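Local structure of probable 2-oxoglutarate-dependent dioxygenase At5g05600 (Arabidopsis thaliana, 6LSV) at residues L245-D250 and K280-R285. The protein oxidises the defence hormone jasmonate to 12-hydroxyjasmonate, using iron, 2-oxoglutarate and molecular oxygen. Sequence-based numbering, arbitrary orientation.
With AKG (2-oxoglutaric acid), chain C.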
ATOM      1  N   LEU A 245       9.064   6.968   4.265  1.00 23.35           N
ATOM      2  CA  LEU A 245       7.623   6.868   4.446  1.00 23.18           C
ATOM      3  C   LEU A 245       7.139   7.944   5.410  1.00 24.91           C
ATOM      4  O   LEU A 245       7.713   8.135   6.487  1.00 25.85           O
ATOM      5  CB  LEU A 245       7.250   5.482   4.964  1.00 23.02           C
ATOM      6  CG  LEU A 245       5.812   5.331   5.449  1.00 19.52           C
ATOM      7  CD1 LEU A 245       4.861   5.266   4.267  1.00 24.06           C
ATOM      8  CD2 LEU A 245       5.683   4.098   6.315  1.00 21.89           C
ATOM      9  N   GLN A 246       6.081   8.650   5.019  1.00 18.48           N
ATOM     10  CA  GLN A 246       5.506   9.711   5.833  1.00 25.00           C
ATOM     11  C   GLN A 246       3.997   9.534   5.909  1.00 25.33           C
ATOM     12  O   GLN A 246       3.348   9.286   4.891  1.00 26.74           O
ATOM     13  CB  GLN A 246       5.846  11.093   5.265  1.00 26.55           C
ATOM     14  CG  GLN A 246       7.329  11.405   5.239  1.00 26.00           C
ATOM     15  CD  GLN A 246       7.599  12.885   5.086  1.00 24.61           C
ATOM     16  OE1 GLN A 246       6.960  13.559   4.282  1.00 28.62           O
ATOM     17  NE2 GLN A 246       8.547  13.402   5.861  1.00 25.70           N
ATOM     18  N   VAL A 247       3.444   9.660   7.112  1.00 26.28           N
ATOM     19  CA  VAL A 247       2.003   9.608   7.323  1.00 29.41           C
ATOM     20  C   VAL A 247       1.540  10.987   7.767  1.00 31.51           C
ATOM     21  O   VAL A 247       2.292  11.745   8.391  1.00 35.82           O
ATOM     22  CB  VAL A 247       1.600   8.527   8.351  1.00 24.88           C
ATOM     23  CG1 VAL A 247       2.177   7.172   7.964  1.00 25.83           C
ATOM     24  CG2 VAL A 247       2.056   8.919   9.744  1.00 30.16           C
ATOM     25  N   ARG A 248       0.300  11.324   7.433  1.00 29.60           N
ATOM     26  CA  ARG A 248      -0.240  12.643   7.733  1.00 33.26           C
ATOM     27  C   ARG A 248      -1.228  12.560   8.888  1.00 37.14           C
ATOM     28  O   ARG A 248      -2.158  11.744   8.862  1.00 36.51           O
ATOM     29  CB  ARG A 248      -0.913  13.264   6.510  1.00 30.67           C
ATOM     30  CG  ARG A 248      -1.459  14.655   6.782  1.00 33.93           C
ATOM     31  CD  ARG A 248      -2.777  14.883   6.080  1.00 34.09           C
ATOM     32  NE  ARG A 248      -2.577  15.272   4.690  1.00 39.82           N
ATOM     33  CZ  ARG A 248      -3.296  16.200   4.068  1.00 48.35           C
ATOM     34  NH1 ARG A 248      -4.265  16.829   4.718  1.00 44.89           N
ATOM     35  NH2 ARG A 248      -3.051  16.496   2.798  1.00 52.10           N
ATOM     36  N   LYS A 249      -1.018  13.408   9.895  1.00 42.77           N
ATOM     37  CA  LYS A 249      -1.929  13.559  11.026  1.00 43.25           C
ATOM     38  C   LYS A 249      -2.294  15.032  11.148  1.00 42.97           C
ATOM     39  O   LYS A 249      -1.486  15.834  11.629  1.00 43.52           O
ATOM     40  CB  LYS A 249      -1.297  13.058  12.319  1.00 45.06           C
ATOM     41  CG  LYS A 249      -2.225  13.127  13.524  1.00 48.77           C
ATOM     42  CD  LYS A 249      -3.424  12.207  13.366  1.00 51.63           C
ATOM     43  CE  LYS A 249      -4.335  12.290  14.579  1.00 48.43           C
ATOM     44  NZ  LYS A 249      -5.737  11.926  14.237  1.00 59.53           N
ATOM     45  N   ASP A 250      -3.502  15.386  10.714  1.00 46.62           N
ATOM     46  CA  ASP A 250      -4.034  16.747  10.823  1.00 60.54           C
ATOM     47  C   ASP A 250      -3.051  17.776  10.258  1.00 57.57           C
ATOM     48  O   ASP A 250      -2.551  18.658  10.963  1.00 65.07           O
ATOM     49  CB  ASP A 250      -4.400  17.071  12.275  1.00 57.68           C
ATOM     50  CG  ASP A 250      -5.573  16.248  12.780  1.00 61.60           C
ATOM     51  OD1 ASP A 250      -6.475  15.923  11.975  1.00 76.44           O
ATOM     52  OD2 ASP A 250      -5.592  15.920  13.983  1.00 52.31           O
ATOM     53  N   LYS A 280     -10.180   4.870  10.489  1.00 24.49           N
ATOM     54  CA  LYS A 280      -9.789   5.790   9.433  1.00 27.39           C
ATOM     55  C   LYS A 280      -8.644   5.191   8.633  1.00 23.44           C
ATOM     56  O   LYS A 280      -7.743   4.568   9.199  1.00 25.76           O
ATOM     57  CB  LYS A 280      -9.373   7.144  10.009  1.00 27.35           C
ATOM     58  CG  LYS A 280     -10.496   7.865  10.735  1.00 43.46           C
ATOM     59  CD  LYS A 280     -11.663   8.152   9.798  1.00 35.88           C
ATOM     60  CE  LYS A 280     -12.723   8.983  10.494  1.00 41.17           C
ATOM     61  NZ  LYS A 280     -12.125   9.896  11.507  1.00 48.65           N
ATOM     62  N   SER A 281      -8.684   5.369   7.317  1.00 18.10           N
ATOM     63  CA  SER A 281      -7.571   4.942   6.483  1.00 20.63           C
ATOM     64  C   SER A 281      -6.460   5.984   6.551  1.00 19.06           C
ATOM     65  O   SER A 281      -6.714   7.182   6.404  1.00 23.70           O
ATOM     66  CB  SER A 281      -8.024   4.720   5.039  1.00 18.42           C
ATOM     67  OG  SER A 281      -8.511   5.914   4.450  1.00 21.95           O
ATOM     68  N   VAL A 282      -5.233   5.525   6.797  1.00 19.15           N
ATOM     69  CA  VAL A 282      -4.100   6.437   6.900  1.00 22.95           C
ATOM     70  C   VAL A 282      -3.765   7.010   5.528  1.00 24.92           C
ATOM     71  O   VAL A 282      -3.853   6.322   4.501  1.00 19.86           O
ATOM     72  CB  VAL A 282      -2.884   5.721   7.516  1.00 29.87           C
ATOM     73  CG1 VAL A 282      -2.464   4.525   6.660  1.00 24.59           C
ATOM     74  CG2 VAL A 282      -1.725   6.694   7.692  1.00 24.94           C
ATOM     75  N   GLU A 283      -3.395   8.285   5.505  1.00 25.76           N
ATOM     76  CA  GLU A 283      -2.882   8.939   4.311  1.00 25.04           C
ATOM     77  C   GLU A 283      -1.362   8.999   4.404  1.00 28.17           C
ATOM     78  O   GLU A 283      -0.817   9.495   5.396  1.00 30.13           O
ATOM     79  CB  GLU A 283      -3.469  10.344   4.172  1.00 23.32           C
ATOM     80  CG  GLU A 283      -3.050  11.079   2.915  1.00 26.63           C
ATOM     81  CD  GLU A 283      -3.704  12.445   2.799  1.00 33.43           C
ATOM     82  OE1 GLU A 283      -4.247  12.938   3.811  1.00 41.73           O
ATOM     83  OE2 GLU A 283      -3.672  13.026   1.696  1.00 33.37           O
ATOM     84  N   HIS A 284      -0.679   8.487   3.384  1.00 23.56           N
ATOM     85  CA  HIS A 284       0.773   8.438   3.421  1.00 28.54           C
ATOM     86  C   HIS A 284       1.353   8.889   2.088  1.00 23.67           C
ATOM     87  O   HIS A 284       0.657   8.997   1.074  1.00 24.54           O
ATOM     88  CB  HIS A 284       1.287   7.037   3.785  1.00 30.44           C
ATOM     89  CG  HIS A 284       0.496   5.922   3.180  1.00 34.81           C
ATOM     90  ND1 HIS A 284      -0.739   5.539   3.660  1.00 34.04           N
ATOM     91  CD2 HIS A 284       0.766   5.102   2.137  1.00 36.33           C
ATOM     92  CE1 HIS A 284      -1.196   4.534   2.935  1.00 37.20           C
ATOM     93  NE2 HIS A 284      -0.304   4.250   2.004  1.00 41.43           N
ATOM     94  N   ARG A 285       2.653   9.165   2.120  1.00 22.52           N
ATOM     95  CA  ARG A 285       3.430   9.572   0.961  1.00 28.13           C
ATOM     96  C   ARG A 285       4.875   9.173   1.221  1.00 25.36           C
ATOM     97  O   ARG A 285       5.265   8.911   2.362  1.00 23.64           O
ATOM     98  CB  ARG A 285       3.311  11.078   0.703  1.00 24.38           C
ATOM     99  CG  ARG A 285       4.128  11.921   1.675  1.00 25.21           C
ATOM    100  CD  ARG A 285       4.008  13.406   1.387  1.00 24.20           C
ATOM    101  NE  ARG A 285       4.956  14.176   2.188  1.00 28.00           N
ATOM    102  CZ  ARG A 285       5.008  15.504   2.229  1.00 27.62           C
ATOM    103  NH1 ARG A 285       4.165  16.230   1.507  1.00 24.78           N
ATOM    104  NH2 ARG A 285       5.909  16.109   2.991  1.00 28.39           N
TER
HETATM  105  C1  AKG C 401       2.626   2.019  -0.750  1.00 34.61           C
HETATM  106  O1  AKG C 401       1.642   1.559  -0.119  1.00 27.05           O
HETATM  107  O2  AKG C 401       2.763   1.732  -1.972  1.00 45.55           O
HETATM  108  C2  AKG C 401       3.620   2.938  -0.032  1.00 40.34           C
HETATM  109  O5  AKG C 401       3.229   3.967   0.407  1.00 41.48           O
HETATM  110  C3  AKG C 401       5.101   2.567   0.137  1.00 29.82           C
HETATM  111  C4  AKG C 401       5.590   3.060   1.502  1.00 37.32           C
HETATM  112  C5  AKG C 401       7.118   3.120   1.551  1.00 30.38           C
HETATM  113  O3  AKG C 401       7.736   2.964   2.636  1.00 16.58           O
HETATM  114  O4  AKG C 401       7.760   3.332   0.492  1.00 36.40           O
HETATM  115  O   HOH W   1      -4.015  10.085   7.684  1.00 23.49           O
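Gln246 and Arg285 form an antiparallel hydrogen-bonded pair in the double-stranded beta-helix core of this 2-oxoglutarate oxygenase, an example of how a strand pair can carry a metal ligand. Their backbones bond in both directions, Gln246 N to Arg285 O at 2.8 Å and Arg285 N to Gln246 O at 2.9 Å. One residue on, Val247 faces His284 as a non-hydrogen-bonded pair, and Arg248 N donates to Glu283 O. Beyond it a water joins Arg248 O to Glu283 N.

Polar side chains add to the pairing. Gln246 OE1 accepts hydrogen bonds from both NE and NH2 of Arg285, each 3.0 Å, in the guanidinium plane; Gln246 NE2 hydrogen-bonds to Thr255 OG1, which probably helps fix the amide's rotation. Arg248 and Glu283, by contrast, make a salt bridge: Glu283 OE1 lies 3.0 Å from Arg248 NE, over one face of the guanidinium, so charge alone attracts.

Apolar contact falls on the side of Val247 and His284, where Val282 CG2 packs 3.9 Å from Val247 CB. His284 is an iron ligand with His227 and Asp229; its chi1 of 38° turns the ring away from strand 245-248 toward the iron, with CD2 at the ring edge 3.2 Å from 2-oxoglutarate O5.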